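Local atomic coordinates of putative lipoprotein (Clostridium difficile, PDB entry 4EXR), a protein that is of unknown function but carries two PepSY (peptidase propeptide and YPEB) domains and is probably a secreted lipoprotein tethered to the membrane. Residues D49-R57 / V131-D139; L140-R148 / I158-L168. All blocks are in the same frame, centred on the assembly; numbering follows the deposited sequence. Where two conformers were deposited one is given.

Interaction 1: residues D49-R57 / V131-D139; sequences DIVDLSLER and VKEWSLDKD. With NA (sodium ion), chain B.
A sodium ion bridges the two antiparallel strands where their pairing ends, bound by Asp52 OD1 at 2.4 Å and Asp137 OD1 at 2.3 Å, one carboxylate from each strand. Val51 O and two waters complete the five ligands found. The carboxylates lie side by side with planes 54° apart, and OD1 of Asp52 comes within 3.4 Å of OD1 of Asp137, a spacing of two acceptors explained by the shared metal. A classic beta bulge, in which Val51 and Asp52 sit opposite Glu67 of strand 61-69, is consistent with a backbone carbonyl and the next side chain reaching the same ion. A further water donates to both Asp52 OD1 and Leu136 O.

Beyond the site three backbone bonds join the strands: Leu136 N donates to Leu53 O (2.8 Å), Leu55 N to Trp134 O (2.9 Å), and Trp134 N to Leu55 O (3.3 Å). On the buried face formed by Leu53, Leu55, Trp134 and Leu136, a chi1 of 66° sets Trp134 CG between its backbone N and carbonyl carbon and brings the indole against Leu55 CB, which lies over the five-membered ring in a CH-pi contact, 3.9 Å from the centroid. Leu53 CD2 sits at the indole's edge and also touches Leu136 CD1 at 3.8 Å.

With two carboxylates on one cation, the ion probably offsets their mutual repulsion and joins the strands where direct backbone bonding has ceased.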
# COMPACT_ATOMS: atom_id res chain seq x y z
N ASP A 49 -7.40 -6.48 15.02
CA ASP A 49 -7.71 -7.90 14.94
C ASP A 49 -7.24 -8.44 13.61
O ASP A 49 -7.51 -7.85 12.57
CB ASP A 49 -9.21 -8.14 15.04
CG ASP A 49 -9.77 -7.73 16.39
OD1 ASP A 49 -9.13 -8.03 17.42
OD2 ASP A 49 -10.84 -7.09 16.40
N ILE A 50 -6.58 -9.59 13.61
CA ILE A 50 -6.13 -10.19 12.36
C ILE A 50 -7.30 -10.82 11.62
O ILE A 50 -8.08 -11.58 12.20
CB ILE A 50 -5.04 -11.26 12.61
CG1 ILE A 50 -3.78 -10.58 13.15
CG2 ILE A 50 -4.76 -12.05 11.33
CD1 ILE A 50 -2.63 -11.56 13.50
N VAL A 51 -7.42 -10.49 10.34
CA VAL A 51 -8.53 -10.99 9.53
C VAL A 51 -8.07 -11.92 8.40
O VAL A 51 -8.87 -12.66 7.85
CB VAL A 51 -9.42 -9.82 8.96
CG1 VAL A 51 -10.05 -9.01 10.10
CG2 VAL A 51 -8.61 -8.92 8.03
N ASP A 52 -6.79 -11.89 8.06
CA ASP A 52 -6.24 -12.79 7.04
C ASP A 52 -4.76 -13.01 7.32
O ASP A 52 -4.06 -12.10 7.78
CB ASP A 52 -6.38 -12.21 5.61
CG ASP A 52 -7.84 -12.11 5.15
OD1 ASP A 52 -8.49 -13.16 4.92
OD2 ASP A 52 -8.32 -10.96 4.97
N LEU A 53 -4.29 -14.23 7.04
CA LEU A 53 -2.88 -14.55 7.17
C LEU A 53 -2.56 -15.54 6.06
O LEU A 53 -3.34 -16.46 5.80
CB LEU A 53 -2.60 -15.19 8.53
CG LEU A 53 -1.18 -15.73 8.75
CD1 LEU A 53 -0.16 -14.62 8.73
CD2 LEU A 53 -1.09 -16.48 10.07
N SER A 54 -1.43 -15.36 5.39
CA SER A 54 -1.06 -16.31 4.34
C SER A 54 0.45 -16.40 4.20
O SER A 54 1.18 -15.53 4.65
CB SER A 54 -1.69 -15.92 3.01
OG SER A 54 -1.11 -14.74 2.50
N LEU A 55 0.90 -17.48 3.57
CA LEU A 55 2.29 -17.66 3.23
C LEU A 55 2.33 -18.05 1.76
O LEU A 55 1.64 -18.97 1.33
CB LEU A 55 2.91 -18.76 4.08
CG LEU A 55 4.38 -19.11 3.75
CD1 LEU A 55 5.30 -17.89 3.87
CD2 LEU A 55 4.84 -20.24 4.65
N GLU A 56 3.13 -17.33 0.98
CA GLU A 56 3.28 -17.65 -0.43
C GLU A 56 4.69 -17.32 -0.89
O GLU A 56 5.43 -16.61 -0.20
CB GLU A 56 2.28 -16.87 -1.27
CG GLU A 56 2.54 -15.38 -1.28
CD GLU A 56 1.32 -14.58 -1.70
OE1 GLU A 56 0.34 -15.19 -2.19
OE2 GLU A 56 1.33 -13.34 -1.53
N ARG A 57 5.06 -17.85 -2.05
CA ARG A 57 6.34 -17.55 -2.67
C ARG A 57 6.21 -16.25 -3.46
O ARG A 57 5.22 -16.03 -4.15
CB ARG A 57 6.74 -18.70 -3.61
CG ARG A 57 8.11 -18.56 -4.28
CD ARG A 57 8.47 -19.84 -5.04
NE ARG A 57 9.82 -19.81 -5.61
CZ ARG A 57 10.09 -19.61 -6.89
NH1 ARG A 57 9.11 -19.41 -7.76
NH2 ARG A 57 11.35 -19.62 -7.31
N VAL A 131 2.05 -28.30 -2.65
CA VAL A 131 1.48 -27.17 -1.93
C VAL A 131 2.18 -25.87 -2.32
O VAL A 131 3.38 -25.74 -2.13
CB VAL A 131 1.57 -27.35 -0.40
CG1 VAL A 131 1.01 -26.13 0.33
CG2 VAL A 131 0.83 -28.62 0.05
N LYS A 132 1.42 -24.93 -2.86
CA LYS A 132 1.98 -23.67 -3.36
C LYS A 132 1.76 -22.51 -2.39
O LYS A 132 2.57 -21.59 -2.35
CB LYS A 132 1.33 -23.29 -4.69
CG LYS A 132 1.54 -24.30 -5.81
CD LYS A 132 2.99 -24.30 -6.28
CE LYS A 132 3.18 -25.28 -7.43
NZ LYS A 132 4.54 -25.18 -8.00
N GLU A 133 0.66 -22.56 -1.65
CA GLU A 133 0.29 -21.48 -0.74
C GLU A 133 -0.60 -22.02 0.35
O GLU A 133 -1.27 -23.04 0.18
CB GLU A 133 -0.44 -20.36 -1.50
CG GLU A 133 -0.75 -19.12 -0.65
CD GLU A 133 -1.92 -18.31 -1.17
OE1 GLU A 133 -2.04 -18.15 -2.40
OE2 GLU A 133 -2.73 -17.83 -0.34
N TRP A 134 -0.61 -21.33 1.50
CA TRP A 134 -1.63 -21.60 2.50
C TRP A 134 -2.10 -20.27 3.06
O TRP A 134 -1.37 -19.28 3.04
CB TRP A 134 -1.18 -22.57 3.60
CG TRP A 134 -0.08 -22.13 4.51
CD1 TRP A 134 1.23 -22.56 4.50
CD2 TRP A 134 -0.18 -21.20 5.61
NE1 TRP A 134 1.93 -21.95 5.51
CE2 TRP A 134 1.10 -21.12 6.20
CE3 TRP A 134 -1.23 -20.44 6.15
CZ2 TRP A 134 1.36 -20.30 7.29
CZ3 TRP A 134 -0.97 -19.63 7.24
CH2 TRP A 134 0.32 -19.56 7.79
N SER A 135 -3.34 -20.25 3.52
CA SER A 135 -3.87 -19.10 4.21
C SER A 135 -4.79 -19.54 5.33
O SER A 135 -5.19 -20.70 5.42
CB SER A 135 -4.57 -18.14 3.24
OG SER A 135 -5.55 -18.80 2.47
N LEU A 136 -5.09 -18.61 6.22
CA LEU A 136 -6.07 -18.81 7.26
C LEU A 136 -7.15 -17.80 6.98
O LEU A 136 -6.86 -16.63 6.71
CB LEU A 136 -5.45 -18.57 8.63
CG LEU A 136 -4.67 -19.76 9.16
CD1 LEU A 136 -3.64 -19.31 10.19
CD2 LEU A 136 -5.64 -20.78 9.77
N ASP A 137 -8.40 -18.25 7.02
CA ASP A 137 -9.55 -17.40 6.70
C ASP A 137 -10.72 -17.86 7.57
O ASP A 137 -10.65 -18.92 8.20
CB ASP A 137 -9.89 -17.54 5.22
CG ASP A 137 -10.76 -16.39 4.69
OD1 ASP A 137 -11.00 -15.40 5.43
OD2 ASP A 137 -11.20 -16.47 3.53
N LYS A 138 -11.78 -17.07 7.62
CA LYS A 138 -12.95 -17.44 8.39
C LYS A 138 -14.21 -17.18 7.59
O LYS A 138 -14.37 -16.12 6.99
CB LYS A 138 -13.01 -16.67 9.71
CG LYS A 138 -14.27 -16.98 10.54
CD LYS A 138 -14.39 -16.11 11.78
CE LYS A 138 -14.93 -14.73 11.44
NZ LYS A 138 -14.99 -13.85 12.64
N ASP A 139 -15.10 -18.17 7.58
CA ASP A 139 -16.46 -17.97 7.08
C ASP A 139 -17.40 -18.80 7.94
O ASP A 139 -17.00 -19.86 8.42
CB ASP A 139 -16.55 -18.38 5.60
CG ASP A 139 -17.87 -17.97 4.96
OD1 ASP A 139 -18.55 -17.07 5.50
OD2 ASP A 139 -18.23 -18.56 3.92
NA NA B . -10.45 -13.26 6.20
O HOH W 1 -7.09 -15.37 4.26
O HOH W 2 -10.94 -11.06 5.48
O HOH W 3 2.94 -19.20 -4.00
O HOH W 4 -12.05 -13.56 7.89

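Interaction 2: residues L140-R148 / I158-L168; sequences LDVTFYKIR and IKVDSKKGTVL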
# COMPACT_ATOMS: atom_id res chain seq x y z
N LEU A 140 -18.62 -18.31 8.15
CA LEU A 140 -19.62 -19.03 8.93
C LEU A 140 -19.09 -19.38 10.32
O LEU A 140 -19.39 -20.45 10.86
CB LEU A 140 -20.07 -20.31 8.21
CG LEU A 140 -20.59 -20.12 6.78
CD1 LEU A 140 -20.95 -21.47 6.15
CD2 LEU A 140 -21.79 -19.17 6.76
N ASP A 141 -18.26 -18.49 10.86
CA ASP A 141 -17.69 -18.63 12.20
C ASP A 141 -16.66 -19.75 12.33
O ASP A 141 -16.23 -20.09 13.43
CB ASP A 141 -18.80 -18.79 13.24
CG ASP A 141 -18.56 -17.97 14.49
OD1 ASP A 141 -17.89 -16.91 14.37
OD2 ASP A 141 -19.03 -18.38 15.57
N VAL A 142 -16.26 -20.33 11.20
CA VAL A 142 -15.28 -21.39 11.19
C VAL A 142 -13.98 -20.81 10.65
O VAL A 142 -13.96 -20.30 9.54
CB VAL A 142 -15.71 -22.56 10.25
CG1 VAL A 142 -14.63 -23.65 10.25
CG2 VAL A 142 -17.05 -23.12 10.68
N THR A 143 -12.91 -20.87 11.44
CA THR A 143 -11.59 -20.48 10.95
C THR A 143 -10.92 -21.72 10.38
O THR A 143 -10.78 -22.74 11.05
CB THR A 143 -10.73 -19.85 12.07
OG1 THR A 143 -11.37 -18.66 12.53
CG2 THR A 143 -9.31 -19.50 11.56
N PHE A 144 -10.53 -21.63 9.11
CA PHE A 144 -9.96 -22.78 8.44
C PHE A 144 -8.64 -22.42 7.76
O PHE A 144 -8.40 -21.26 7.41
CB PHE A 144 -10.95 -23.33 7.41
CG PHE A 144 -11.46 -22.30 6.44
CD1 PHE A 144 -10.75 -22.00 5.29
CD2 PHE A 144 -12.65 -21.62 6.69
CE1 PHE A 144 -11.21 -21.03 4.41
CE2 PHE A 144 -13.11 -20.66 5.81
CZ PHE A 144 -12.39 -20.37 4.67
N TYR A 145 -7.78 -23.42 7.60
CA TYR A 145 -6.66 -23.30 6.69
C TYR A 145 -7.19 -23.55 5.29
O TYR A 145 -8.01 -24.45 5.08
CB TYR A 145 -5.58 -24.33 7.00
CG TYR A 145 -4.65 -23.98 8.15
CD1 TYR A 145 -3.55 -23.14 7.95
CD2 TYR A 145 -4.85 -24.51 9.42
CE1 TYR A 145 -2.70 -22.83 8.99
CE2 TYR A 145 -3.99 -24.21 10.47
CZ TYR A 145 -2.92 -23.37 10.24
OH TYR A 145 -2.07 -23.06 11.28
N LYS A 146 -6.74 -22.77 4.33
CA LYS A 146 -7.06 -23.01 2.93
C LYS A 146 -5.73 -23.35 2.26
O LYS A 146 -4.86 -22.49 2.16
CB LYS A 146 -7.66 -21.77 2.31
CG LYS A 146 -8.03 -21.89 0.83
CD LYS A 146 -8.46 -20.53 0.33
CE LYS A 146 -9.07 -20.59 -1.05
NZ LYS A 146 -9.57 -19.24 -1.46
N ILE A 147 -5.57 -24.60 1.85
CA ILE A 147 -4.32 -25.07 1.27
C ILE A 147 -4.44 -25.14 -0.25
O ILE A 147 -5.33 -25.80 -0.78
CB ILE A 147 -3.92 -26.46 1.82
CG1 ILE A 147 -4.02 -26.49 3.36
CG2 ILE A 147 -2.53 -26.88 1.31
CD1 ILE A 147 -3.14 -25.48 4.06
N ARG A 148 -3.53 -24.46 -0.95
CA ARG A 148 -3.52 -24.49 -2.41
C ARG A 148 -2.56 -25.58 -2.90
O ARG A 148 -1.37 -25.55 -2.56
CB ARG A 148 -3.12 -23.12 -2.97
CG ARG A 148 -2.71 -23.14 -4.43
CD ARG A 148 -3.89 -23.48 -5.33
NE ARG A 148 -4.94 -22.47 -5.23
CZ ARG A 148 -5.28 -21.64 -6.21
NH1 ARG A 148 -4.66 -21.69 -7.38
NH2 ARG A 148 -6.26 -20.76 -6.01
N ILE A 158 -8.05 -26.70 -0.72
CA ILE A 158 -8.57 -27.60 0.29
C ILE A 158 -8.74 -26.80 1.57
O ILE A 158 -7.78 -26.19 2.05
CB ILE A 158 -7.57 -28.74 0.60
CG1 ILE A 158 -7.01 -29.37 -0.69
CG2 ILE A 158 -8.22 -29.79 1.52
CD1 ILE A 158 -8.03 -30.14 -1.49
N LYS A 159 -9.95 -26.79 2.12
CA LYS A 159 -10.18 -26.10 3.38
C LYS A 159 -10.20 -27.10 4.53
O LYS A 159 -10.93 -28.09 4.49
CB LYS A 159 -11.48 -25.28 3.31
CG LYS A 159 -11.42 -24.25 2.19
CD LYS A 159 -12.66 -23.38 2.11
CE LYS A 159 -12.47 -22.31 1.04
NZ LYS A 159 -13.67 -21.47 0.85
N VAL A 160 -9.37 -26.83 5.53
CA VAL A 160 -9.23 -27.71 6.69
C VAL A 160 -9.59 -26.94 7.97
O VAL A 160 -9.01 -25.88 8.22
CB VAL A 160 -7.77 -28.21 6.81
CG1 VAL A 160 -7.59 -29.08 8.04
CG2 VAL A 160 -7.33 -28.94 5.53
N ASP A 161 -10.53 -27.46 8.77
CA ASP A 161 -10.85 -26.87 10.07
C ASP A 161 -9.58 -26.72 10.91
O ASP A 161 -8.84 -27.68 11.13
CB ASP A 161 -11.85 -27.74 10.84
CG ASP A 161 -12.34 -27.07 12.12
OD1 ASP A 161 -11.54 -26.92 13.06
OD2 ASP A 161 -13.53 -26.70 12.18
N SER A 162 -9.32 -25.50 11.37
CA SER A 162 -8.02 -25.18 11.99
C SER A 162 -7.83 -25.83 13.36
O SER A 162 -6.70 -25.93 13.86
CB SER A 162 -7.85 -23.66 12.10
OG SER A 162 -8.84 -23.12 12.96
N LYS A 163 -8.92 -26.27 13.98
CA LYS A 163 -8.83 -26.97 15.26
C LYS A 163 -9.03 -28.48 15.11
O LYS A 163 -8.25 -29.27 15.66
CB LYS A 163 -9.83 -26.41 16.27
CG LYS A 163 -9.65 -24.95 16.66
CD LYS A 163 -10.66 -24.59 17.75
CE LYS A 163 -11.03 -23.11 17.76
NZ LYS A 163 -9.96 -22.22 18.31
N LYS A 164 -10.06 -28.87 14.37
CA LYS A 164 -10.50 -30.27 14.32
C LYS A 164 -9.80 -31.09 13.25
O LYS A 164 -9.78 -32.32 13.33
CB LYS A 164 -12.01 -30.34 14.07
CG LYS A 164 -12.89 -29.69 15.14
CD LYS A 164 -14.35 -29.74 14.72
CE LYS A 164 -15.22 -28.78 15.52
NZ LYS A 164 -16.58 -28.63 14.91
N GLY A 165 -9.24 -30.42 12.25
CA GLY A 165 -8.53 -31.12 11.18
C GLY A 165 -9.43 -31.68 10.09
O GLY A 165 -8.95 -32.29 9.13
N THR A 166 -10.73 -31.49 10.26
CA THR A 166 -11.74 -31.92 9.30
C THR A 166 -11.54 -31.26 7.94
O THR A 166 -11.33 -30.05 7.86
CB THR A 166 -13.14 -31.49 9.78
OG1 THR A 166 -13.30 -31.84 11.16
CG2 THR A 166 -14.24 -32.15 8.94
N VAL A 167 -11.62 -32.04 6.87
CA VAL A 167 -11.65 -31.46 5.53
C VAL A 167 -13.04 -30.88 5.26
O VAL A 167 -14.03 -31.63 5.20
CB VAL A 167 -11.25 -32.49 4.46
CG1 VAL A 167 -11.40 -31.89 3.07
CG2 VAL A 167 -9.83 -32.96 4.69
N LEU A 168 -13.13 -29.56 5.13
CA LEU A 168 -14.42 -28.87 5.03
C LEU A 168 -14.91 -28.69 3.61
O LEU A 168 -16.12 -28.58 3.37
CB LEU A 168 -14.35 -27.50 5.70
CG LEU A 168 -13.94 -27.49 7.17
CD1 LEU A 168 -13.73 -26.06 7.63
CD2 LEU A 168 -14.96 -28.22 8.03
O HOH W 5 -12.51 -18.45 -0.47
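This is the beta hairpin of strands 142-151 and 154-161, continued through the turn that leads into strand 167-172. Four backbone bonds join two hydrogen-bonded pairs, Tyr145 with Val160 and Ile147 with Ile158; the straightest runs from Ile147 N to Ile158 O (2.7 Å, 173° at the hydrogen). Past them, Thr143 O is gripped twice by Ser162: the amide N approaches in the carbonyl plane at 3.1 Å, while OG donates from above that plane at 2.7 Å. A chi1 of 63° swings this hydroxyl between Ser162's own N and carbonyl carbon, within range of the acceptor.

Asp161 OD1 organises the turn, accepting from Lys163 N in an Asx turn and from Lys164 N at 2.8 Å. On the face that carries Lys146 and Lys159, the extended chain of Lys159 runs alongside the Phe144 ring, CD lying 4.1 Å from the centroid in an off-centre CH-pi contact. Leu168 CD1 meets Val142 CG1 tip to tip at 3.7 Å and also touches Phe144 CB.

The other face carries Tyr145, Ile147 and Ile158 against helix 116-126, where Ala123 meets both isoleucines; Tyr145 OH bonds to Met114 O, and strand 130-139 pairs with the other edge of strand 142-151, away from 154-161.

From the N terminus, segment 49-57 is separated by 73 residues, which include strands 61-69, 73-80 and 86-93 and helix 116-126, from its partner 131-139, and interaction 1 closes that long loop. Interaction 2 then opens and closes locally, with nine residues between its segments; the two follow in series, neither nested nor crossing. Strands 130-139 and 142-151 are neighbours in the beta-sheet, and probable hydrogen bonds join them: Ser135 O to Lys146 N at 2.8 Å and Asp137 O to Phe144 N at 2.9 Å. Interaction 1 thus joins strands of the two PepSY regions into one continuous antiparallel beta-sheet, whereas interaction 2 lies wholly within the second.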